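Local coordinates for fasciclin-1 (Drosophila melanogaster, PDB 1O70), which is a neural cell adhesion molecule, probably held at the membrane by a GPI anchor and built of repeated FAS1 domains, of which this chain holds the third and fourth, at residues A[111-116]-A[124-129]; A[131-136]-A[152-157]. All coordinates share one frame; numbering follows the deposited sequence.

Both contacts belong to the third FAS1 domain and come in series along the chain, neither nested nor crossing. From the N terminus, contact 1 closes first: strand 110-116 turns back through a short loop and pairs with strand 123-128 as a hairpin. The chain then enters strand 131-141, the next neighbour in the same sheet, where V126 and A133 share a backbone hydrogen bond. Contact 2 closes a longer excursion through strand 145-150, bringing the loop at 152-157 back against the start of strand 131-141. A glycan joins the two: it is attached to N132 in contact 2, and its sugars lie against N114 and T125 of contact 1.

Contact 1. Residues A[111-116]-A[124-129]; sequences LYFNVR and ITVEGG. With NAG (2-acetamido-2-deoxy-beta-D-glucopyranose), chain B; NAG (2-acetamido-2-deoxy-beta-D-glucopyranose), chain C.
With CG of Y112 set between its backbone N and carbonyl carbon (chi1 64°) and CG of E127 anti to its own N (chi1 170°), the two side chains lie alongside each other, and CB of E127 sits over one ring face, 4.0 Å from the Y112 centroid. The E127 carboxylate runs on to a salt bridge with R290 in strand 284-295. On the opposite face of the sheet, V126 places CG2 over the F113 ring, 4.2 Å from its centroid, and on the same side of the sheet CG2 of I124 approaches F113 CD2. These strands form an antiparallel beta hairpin inside the FAS1 sheet, with F113, V115 and I124 touching helix 88-94. N114 and T125 are a hydrogen-bonded pair, N114 N to T125 O and T125 N to N114 O both 3.0 Å; the second lies in the carbonyl plane. Their side chains grip the glycan on the other side of the sheet: the first sugar gives its N2 proton to T125 OG1 (2.8 Å), while N114 ND2 donates to O6 of the second (3.1 Å, N-H...O angle 168°). A water bridges N114 O and T125 OG1.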
ATOM      1  N   LEU A 111       6.025   6.298  -0.892  1.00 25.39           N
ATOM      2  CA  LEU A 111       4.883   6.599  -1.743  1.00 25.73           C
ATOM      3  C   LEU A 111       5.313   6.443  -3.185  1.00 25.30           C
ATOM      4  O   LEU A 111       6.475   6.153  -3.470  1.00 24.69           O
ATOM      5  CB  LEU A 111       4.449   8.054  -1.559  1.00 24.88           C
ATOM      6  CG  LEU A 111       4.500   8.671  -0.165  1.00 25.70           C
ATOM      7  CD1 LEU A 111       4.207  10.170  -0.235  1.00 19.20           C
ATOM      8  CD2 LEU A 111       3.491   7.950   0.721  1.00 23.23           C
ATOM      9  N   TYR A 112       4.372   6.632  -4.094  1.00 24.18           N
ATOM     10  CA  TYR A 112       4.681   6.592  -5.511  1.00 25.59           C
ATOM     11  C   TYR A 112       3.487   7.234  -6.182  1.00 27.66           C
ATOM     12  O   TYR A 112       2.398   7.272  -5.607  1.00 26.11           O
ATOM     13  CB  TYR A 112       4.970   5.161  -6.007  1.00 22.77           C
ATOM     14  CG  TYR A 112       3.840   4.185  -5.940  1.00 22.39           C
ATOM     15  CD1 TYR A 112       2.914   4.084  -6.988  1.00 23.47           C
ATOM     16  CD2 TYR A 112       3.685   3.359  -4.829  1.00 23.81           C
ATOM     17  CE1 TYR A 112       1.864   3.187  -6.929  1.00 22.14           C
ATOM     18  CE2 TYR A 112       2.647   2.463  -4.749  1.00 23.10           C
ATOM     19  CZ  TYR A 112       1.736   2.377  -5.804  1.00 25.25           C
ATOM     20  OH  TYR A 112       0.705   1.464  -5.758  1.00 23.74           O
ATOM     21  N   PHE A 113       3.703   7.781  -7.371  1.00 30.50           N
ATOM     22  CA  PHE A 113       2.644   8.478  -8.076  1.00 33.60           C
ATOM     23  C   PHE A 113       2.283   7.849  -9.407  1.00 35.87           C
ATOM     24  O   PHE A 113       3.013   7.019  -9.952  1.00 38.10           O
ATOM     25  CB  PHE A 113       3.054   9.936  -8.339  1.00 33.05           C
ATOM     26  CG  PHE A 113       3.491  10.689  -7.114  1.00 31.59           C
ATOM     27  CD1 PHE A 113       4.723  10.434  -6.529  1.00 31.13           C
ATOM     28  CD2 PHE A 113       2.666  11.648  -6.539  1.00 32.45           C
ATOM     29  CE1 PHE A 113       5.128  11.121  -5.390  1.00 30.51           C
ATOM     30  CE2 PHE A 113       3.063  12.339  -5.397  1.00 33.05           C
ATOM     31  CZ  PHE A 113       4.299  12.070  -4.825  1.00 32.31           C
ATOM     32  N   ASN A 114       1.139   8.270  -9.922  1.00 36.84           N
ATOM     33  CA  ASN A 114       0.667   7.832 -11.217  1.00 37.49           C
ATOM     34  C   ASN A 114       0.222   9.099 -11.927  1.00 38.70           C
ATOM     35  O   ASN A 114      -0.555   9.882 -11.373  1.00 38.05           O
ATOM     36  CB  ASN A 114      -0.517   6.882 -11.097  1.00 39.33           C
ATOM     37  CG  ASN A 114      -1.028   6.442 -12.453  1.00 40.59           C
ATOM     38  OD1 ASN A 114      -0.274   5.899 -13.259  1.00 42.23           O
ATOM     39  ND2 ASN A 114      -2.308   6.675 -12.714  1.00 42.04           N
ATOM     40  N   VAL A 115       0.719   9.303 -13.146  1.00 39.97           N
ATOM     41  CA  VAL A 115       0.379  10.483 -13.933  1.00 40.97           C
ATOM     42  C   VAL A 115      -0.351  10.129 -15.221  1.00 43.70           C
ATOM     43  O   VAL A 115       0.103   9.273 -15.979  1.00 44.25           O
ATOM     44  CB  VAL A 115       1.641  11.290 -14.308  1.00 39.61           C
ATOM     45  CG1 VAL A 115       1.253  12.471 -15.187  1.00 39.59           C
ATOM     46  CG2 VAL A 115       2.356  11.777 -13.047  1.00 37.73           C
ATOM     47  N   ARG A 116      -1.480  10.793 -15.457  1.00 45.77           N
ATOM     48  CA  ARG A 116      -2.286  10.588 -16.663  1.00 47.61           C
ATOM     49  C   ARG A 116      -2.515  11.915 -17.385  1.00 48.24           C
ATOM     50  O   ARG A 116      -2.643  12.958 -16.746  1.00 48.14           O
ATOM     51  CB  ARG A 116      -3.654  10.019 -16.313  1.00 50.28           C
ATOM     52  CG  ARG A 116      -3.669   8.635 -15.733  1.00 54.89           C
ATOM     53  CD  ARG A 116      -5.029   8.410 -15.087  1.00 59.18           C
ATOM     54  NE  ARG A 116      -6.109   8.792 -15.995  1.00 61.83           N
ATOM     55  CZ  ARG A 116      -7.373   8.961 -15.621  1.00 63.55           C
ATOM     56  NH1 ARG A 116      -7.716   8.786 -14.349  1.00 63.41           N
ATOM     57  NH2 ARG A 116      -8.294   9.294 -16.519  1.00 62.89           N
ATOM     58  N   ILE A 124      -2.967  13.591 -11.442  1.00 37.67           N
ATOM     59  CA  ILE A 124      -1.912  13.017 -10.625  1.00 36.21           C
ATOM     60  C   ILE A 124      -2.491  12.419  -9.362  1.00 33.83           C
ATOM     61  O   ILE A 124      -3.234  13.077  -8.631  1.00 33.18           O
ATOM     62  CB  ILE A 124      -0.895  14.078 -10.212  1.00 37.38           C
ATOM     63  CG1 ILE A 124      -0.372  14.789 -11.461  1.00 39.53           C
ATOM     64  CG2 ILE A 124       0.249  13.432  -9.438  1.00 36.42           C
ATOM     65  CD1 ILE A 124       0.201  16.167 -11.178  1.00 41.32           C
ATOM     66  N   THR A 125      -2.165  11.158  -9.122  1.00 31.50           N
ATOM     67  CA  THR A 125      -2.622  10.481  -7.920  1.00 27.69           C
ATOM     68  C   THR A 125      -1.401   9.927  -7.198  1.00 27.08           C
ATOM     69  O   THR A 125      -0.338   9.741  -7.797  1.00 24.88           O
ATOM     70  CB  THR A 125      -3.606   9.321  -8.238  1.00 29.22           C
ATOM     71  OG1 THR A 125      -3.004   8.390  -9.157  1.00 28.59           O
ATOM     72  CG2 THR A 125      -4.915   9.876  -8.818  1.00 26.58           C
ATOM     73  N   VAL A 126      -1.549   9.692  -5.900  1.00 26.90           N
ATOM     74  CA  VAL A 126      -0.468   9.162  -5.080  1.00 25.76           C
ATOM     75  C   VAL A 126      -0.999   8.010  -4.241  1.00 28.11           C
ATOM     76  O   VAL A 126      -2.164   8.020  -3.823  1.00 30.34           O
ATOM     77  CB  VAL A 126       0.094  10.242  -4.118  1.00 24.85           C
ATOM     78  CG1 VAL A 126      -1.016  10.796  -3.231  1.00 20.91           C
ATOM     79  CG2 VAL A 126       1.198   9.644  -3.252  1.00 22.75           C
ATOM     80  N   GLU A 127      -0.151   7.015  -3.999  1.00 28.05           N
ATOM     81  CA  GLU A 127      -0.544   5.864  -3.196  1.00 28.28           C
ATOM     82  C   GLU A 127       0.385   5.752  -2.003  1.00 27.61           C
ATOM     83  O   GLU A 127       1.598   5.645  -2.158  1.00 27.69           O
ATOM     84  CB  GLU A 127      -0.476   4.560  -4.008  1.00 31.07           C
ATOM     85  CG  GLU A 127      -0.642   3.307  -3.135  1.00 33.21           C
ATOM     86  CD  GLU A 127      -2.063   3.124  -2.618  1.00 35.77           C
ATOM     87  OE1 GLU A 127      -2.238   2.451  -1.583  1.00 34.88           O
ATOM     88  OE2 GLU A 127      -3.009   3.637  -3.259  1.00 38.27           O
ATOM     89  N   GLY A 128      -0.183   5.780  -0.807  1.00 27.48           N
ATOM     90  CA  GLY A 128       0.648   5.667   0.374  1.00 25.94           C
ATOM     91  C   GLY A 128      -0.094   5.310   1.645  1.00 25.16           C
ATOM     92  O   GLY A 128      -1.210   5.779   1.882  1.00 24.22           O
ATOM     93  N   GLY A 129       0.535   4.472   2.464  1.00 25.43           N
ATOM     94  CA  GLY A 129      -0.073   4.076   3.721  1.00 24.42           C
ATOM     95  C   GLY A 129      -1.483   3.564   3.541  1.00 25.00           C
ATOM     96  O   GLY A 129      -2.351   3.823   4.382  1.00 26.20           O
TER
HETATM   97  C1  NAG B   1      -5.467   5.659  -7.617  1.00 30.49           C
HETATM   98  C2  NAG B   1      -4.413   5.132  -8.587  1.00 29.80           C
HETATM   99  C3  NAG B   1      -4.816   5.525 -10.012  1.00 31.99           C
HETATM  100  C4  NAG B   1      -6.239   5.031 -10.335  1.00 33.32           C
HETATM  101  C5  NAG B   1      -7.207   5.508  -9.234  1.00 33.84           C
HETATM  102  C6  NAG B   1      -8.623   4.995  -9.381  1.00 32.77           C
HETATM  103  C7  NAG B   1      -2.112   4.933  -7.905  1.00 31.49           C
HETATM  104  C8  NAG B   1      -0.776   5.616  -7.641  1.00 28.91           C
HETATM  105  N2  NAG B   1      -3.124   5.710  -8.274  1.00 31.86           N
HETATM  106  O3  NAG B   1      -3.874   5.023 -10.945  1.00 28.73           O
HETATM  107  O4  NAG B   1      -6.658   5.586 -11.598  1.00 38.19           O
HETATM  108  O5  NAG B   1      -6.740   5.093  -7.935  1.00 31.45           O
HETATM  109  O6  NAG B   1      -8.634   3.583  -9.535  1.00 37.64           O
HETATM  110  O7  NAG B   1      -2.221   3.719  -7.771  1.00 30.72           O
HETATM  111  C1  NAG C   2      -6.566   4.777 -12.710  1.00 43.85           C
HETATM  112  C2  NAG C   2      -7.535   5.276 -13.763  1.00 46.40           C
HETATM  113  C3  NAG C   2      -7.458   4.359 -14.983  1.00 48.01           C
HETATM  114  C4  NAG C   2      -5.998   4.316 -15.477  1.00 48.72           C
HETATM  115  C5  NAG C   2      -5.024   3.955 -14.341  1.00 47.73           C
HETATM  116  C6  NAG C   2      -3.581   4.153 -14.791  1.00 48.81           C
HETATM  117  C7  NAG C   2      -9.540   6.433 -13.103  1.00 51.05           C
HETATM  118  C8  NAG C   2     -10.992   6.456 -13.559  1.00 52.87           C
HETATM  119  N2  NAG C   2      -8.881   5.286 -13.227  1.00 49.33           N
HETATM  120  O3  NAG C   2      -8.318   4.850 -15.990  1.00 48.59           O
HETATM  121  O4  NAG C   2      -5.844   3.393 -16.550  1.00 51.53           O
HETATM  122  O5  NAG C   2      -5.221   4.823 -13.204  1.00 45.33           O
HETATM  123  O6  NAG C   2      -3.391   5.470 -15.300  1.00 49.57           O
HETATM  124  O7  NAG C   2      -9.022   7.449 -12.645  1.00 49.94           O
HETATM  125  O   HOH W   1      -3.064   9.119 -11.810  1.00 38.31           O

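Contact 2. Residues A[131-136]-A[152-157]; sequences VNATVI and HVLGVP. With NAG (2-acetamido-2-deoxy-beta-D-glucopyranose), chain B.
V131 overlaps H152 and L154 with one methyl and the turn beyond them with the other. Its CG1, anti to the backbone N (chi1 172°), lies 3.7 Å from H152 CB and 3.9 Å from L154 CD2; the V131 side chain crosses both at a slant. CG2 instead meets the backbone, packing by V153 O, G155 N and V156 O, the last at 3.3 Å. That backbone is a type II beta turn from V153 to V156, with G155 at its third position, where phi is positive (75°). A133 extends the apolar patch along the strand, its CB 3.8 Å from H152 CB and 4.4 Å from L154 CD2. The two segments meet by van der Waals contact without a hydrogen bond across them; polar ties lie alongside: T134 N bonds to D151 OD1, and N132 O to the hydroxyl of Y158, whose ring stacks on H152. An alanine in place of V131 removes both methyls and would probably leave a gap beside H152 CB, L154 CD2 and the turn backbone at V156 O. N132 turns its CB from the loop, and its ND2 carries the first sugar through the covalent bond to C1 (1.5 Å). V153, L154 and V156 also touch helix 70-79. The contact thus places the N-glycosylated start of an inner strand of the FAS1 sheet, strand 131-141, beside the loop that leads from strand 145-150 toward helix 161-167 and the fourth FAS1 domain.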
ATOM      1  N   VAL A 131      -3.502   4.487   1.277  1.00 24.82           N
ATOM      2  CA  VAL A 131      -4.402   5.482   0.725  1.00 25.38           C
ATOM      3  C   VAL A 131      -4.051   5.953  -0.663  1.00 24.74           C
ATOM      4  O   VAL A 131      -2.880   6.189  -0.972  1.00 24.07           O
ATOM      5  CB  VAL A 131      -4.490   6.724   1.620  1.00 27.08           C
ATOM      6  CG1 VAL A 131      -5.291   7.823   0.910  1.00 28.27           C
ATOM      7  CG2 VAL A 131      -5.150   6.362   2.943  1.00 28.28           C
ATOM      8  N   ASN A 132      -5.081   6.082  -1.494  1.00 24.91           N
ATOM      9  CA  ASN A 132      -4.921   6.582  -2.859  1.00 25.97           C
ATOM     10  C   ASN A 132      -5.566   7.962  -2.878  1.00 25.77           C
ATOM     11  O   ASN A 132      -6.770   8.094  -2.655  1.00 25.89           O
ATOM     12  CB  ASN A 132      -5.640   5.672  -3.858  1.00 26.65           C
ATOM     13  CG  ASN A 132      -5.596   6.216  -5.278  1.00 29.24           C
ATOM     14  OD1 ASN A 132      -5.995   7.360  -5.507  1.00 33.36           O
ATOM     15  ND2 ASN A 132      -5.109   5.417  -6.230  1.00 31.38           N
ATOM     16  N   ALA A 133      -4.768   8.983  -3.146  1.00 24.87           N
ATOM     17  CA  ALA A 133      -5.286  10.341  -3.177  1.00 26.27           C
ATOM     18  C   ALA A 133      -4.978  11.042  -4.485  1.00 26.54           C
ATOM     19  O   ALA A 133      -4.000  10.728  -5.174  1.00 26.49           O
ATOM     20  CB  ALA A 133      -4.717  11.164  -2.005  1.00 24.17           C
ATOM     21  N   THR A 134      -5.823  12.007  -4.822  1.00 25.93           N
ATOM     22  CA  THR A 134      -5.631  12.769  -6.032  1.00 26.68           C
ATOM     23  C   THR A 134      -5.078  14.126  -5.662  1.00 27.04           C
ATOM     24  O   THR A 134      -5.444  14.711  -4.642  1.00 25.24           O
ATOM     25  CB  THR A 134      -6.953  12.939  -6.793  1.00 27.09           C
ATOM     26  OG1 THR A 134      -7.417  11.653  -7.226  1.00 27.33           O
ATOM     27  CG2 THR A 134      -6.760  13.832  -8.010  1.00 25.03           C
ATOM     28  N   VAL A 135      -4.161  14.600  -6.490  1.00 29.22           N
ATOM     29  CA  VAL A 135      -3.560  15.905  -6.290  1.00 31.52           C
ATOM     30  C   VAL A 135      -4.554  16.888  -6.892  1.00 33.54           C
ATOM     31  O   VAL A 135      -4.772  16.877  -8.100  1.00 33.05           O
ATOM     32  CB  VAL A 135      -2.230  16.016  -7.038  1.00 31.17           C
ATOM     33  CG1 VAL A 135      -1.664  17.417  -6.873  1.00 31.14           C
ATOM     34  CG2 VAL A 135      -1.244  14.984  -6.503  1.00 29.70           C
ATOM     35  N   ILE A 136      -5.176  17.708  -6.050  1.00 34.97           N
ATOM     36  CA  ILE A 136      -6.152  18.675  -6.529  1.00 36.85           C
ATOM     37  C   ILE A 136      -5.529  20.045  -6.737  1.00 38.16           C
ATOM     38  O   ILE A 136      -6.228  21.003  -7.042  1.00 39.69           O
ATOM     39  CB  ILE A 136      -7.324  18.830  -5.549  1.00 37.79           C
ATOM     40  CG1 ILE A 136      -6.816  19.327  -4.197  1.00 36.64           C
ATOM     41  CG2 ILE A 136      -8.046  17.490  -5.380  1.00 37.37           C
ATOM     42  CD1 ILE A 136      -7.938  19.597  -3.207  1.00 36.52           C
ATOM     43  N   HIS A 152      -7.153  13.293   0.168  1.00 31.92           N
ATOM     44  CA  HIS A 152      -7.290  12.309   1.235  1.00 31.79           C
ATOM     45  C   HIS A 152      -6.052  12.389   2.068  1.00 31.42           C
ATOM     46  O   HIS A 152      -5.003  12.803   1.581  1.00 30.80           O
ATOM     47  CB  HIS A 152      -7.425  10.881   0.710  1.00 32.67           C
ATOM     48  CG  HIS A 152      -8.779  10.568   0.166  1.00 36.03           C
ATOM     49  ND1 HIS A 152      -9.095  10.707  -1.168  1.00 36.92           N
ATOM     50  CD2 HIS A 152      -9.911  10.147   0.780  1.00 36.93           C
ATOM     51  CE1 HIS A 152     -10.361  10.381  -1.356  1.00 37.72           C
ATOM     52  NE2 HIS A 152     -10.880  10.038  -0.189  1.00 37.92           N
ATOM     53  N   VAL A 153      -6.181  11.998   3.326  1.00 31.45           N
ATOM     54  CA  VAL A 153      -5.059  12.010   4.236  1.00 30.39           C
ATOM     55  C   VAL A 153      -4.384  10.646   4.162  1.00 32.07           C
ATOM     56  O   VAL A 153      -5.001   9.616   4.450  1.00 33.64           O
ATOM     57  CB  VAL A 153      -5.531  12.278   5.669  1.00 30.76           C
ATOM     58  CG1 VAL A 153      -4.338  12.427   6.581  1.00 28.55           C
ATOM     59  CG2 VAL A 153      -6.408  13.531   5.709  1.00 29.77           C
ATOM     60  N   LEU A 154      -3.117  10.637   3.762  1.00 31.71           N
ATOM     61  CA  LEU A 154      -2.386   9.383   3.657  1.00 32.68           C
ATOM     62  C   LEU A 154      -2.269   8.747   5.042  1.00 33.98           C
ATOM     63  O   LEU A 154      -2.388   9.431   6.064  1.00 33.90           O
ATOM     64  CB  LEU A 154      -0.993   9.626   3.063  1.00 31.22           C
ATOM     65  CG  LEU A 154      -0.937  10.270   1.674  1.00 32.17           C
ATOM     66  CD1 LEU A 154       0.512  10.450   1.240  1.00 30.49           C
ATOM     67  CD2 LEU A 154      -1.693   9.415   0.673  1.00 29.87           C
ATOM     68  N   GLY A 155      -2.049   7.436   5.073  1.00 33.06           N
ATOM     69  CA  GLY A 155      -1.910   6.738   6.336  1.00 32.08           C
ATOM     70  C   GLY A 155      -3.189   6.508   7.114  1.00 30.71           C
ATOM     71  O   GLY A 155      -3.140   6.033   8.245  1.00 32.17           O
ATOM     72  N   VAL A 156      -4.331   6.853   6.525  1.00 30.37           N
ATOM     73  CA  VAL A 156      -5.635   6.657   7.171  1.00 29.61           C
ATOM     74  C   VAL A 156      -6.571   6.027   6.132  1.00 30.83           C
ATOM     75  O   VAL A 156      -7.311   6.722   5.437  1.00 30.22           O
ATOM     76  CB  VAL A 156      -6.232   7.993   7.655  1.00 30.55           C
ATOM     77  CG1 VAL A 156      -7.600   7.751   8.286  1.00 29.87           C
ATOM     78  CG2 VAL A 156      -5.300   8.652   8.662  1.00 27.59           C
ATOM     79  N   PRO A 157      -6.554   4.689   6.028  1.00 31.39           N
ATOM     80  CA  PRO A 157      -7.381   3.956   5.067  1.00 30.51           C
ATOM     81  C   PRO A 157      -8.852   4.317   5.095  1.00 31.59           C
ATOM     82  O   PRO A 157      -9.443   4.492   6.159  1.00 32.96           O
ATOM     83  CB  PRO A 157      -7.154   2.498   5.453  1.00 31.84           C
ATOM     84  CG  PRO A 157      -5.795   2.511   6.092  1.00 31.58           C
ATOM     85  CD  PRO A 157      -5.859   3.756   6.934  1.00 29.83           C
TER
HETATM   86  C1  NAG B   1      -5.467   5.659  -7.617  1.00 30.49           C
HETATM   87  C2  NAG B   1      -4.413   5.132  -8.587  1.00 29.80           C
HETATM   88  C3  NAG B   1      -4.816   5.525 -10.012  1.00 31.99           C
HETATM   89  C4  NAG B   1      -6.239   5.031 -10.335  1.00 33.32           C
HETATM   90  C5  NAG B   1      -7.207   5.508  -9.234  1.00 33.84           C
HETATM   91  C6  NAG B   1      -8.623   4.995  -9.381  1.00 32.77           C
HETATM   92  C7  NAG B   1      -2.112   4.933  -7.905  1.00 31.49           C
HETATM   93  C8  NAG B   1      -0.776   5.616  -7.641  1.00 28.91           C
HETATM   94  N2  NAG B   1      -3.124   5.710  -8.274  1.00 31.86           N
HETATM   95  O3  NAG B   1      -3.874   5.023 -10.945  1.00 28.73           O
HETATM   96  O4  NAG B   1      -6.658   5.586 -11.598  1.00 38.19           O
HETATM   97  O5  NAG B   1      -6.740   5.093  -7.935  1.00 31.45           O
HETATM   98  O6  NAG B   1      -8.634   3.583  -9.535  1.00 37.64           O
HETATM   99  O7  NAG B   1      -2.221   3.719  -7.771  1.00 30.72           O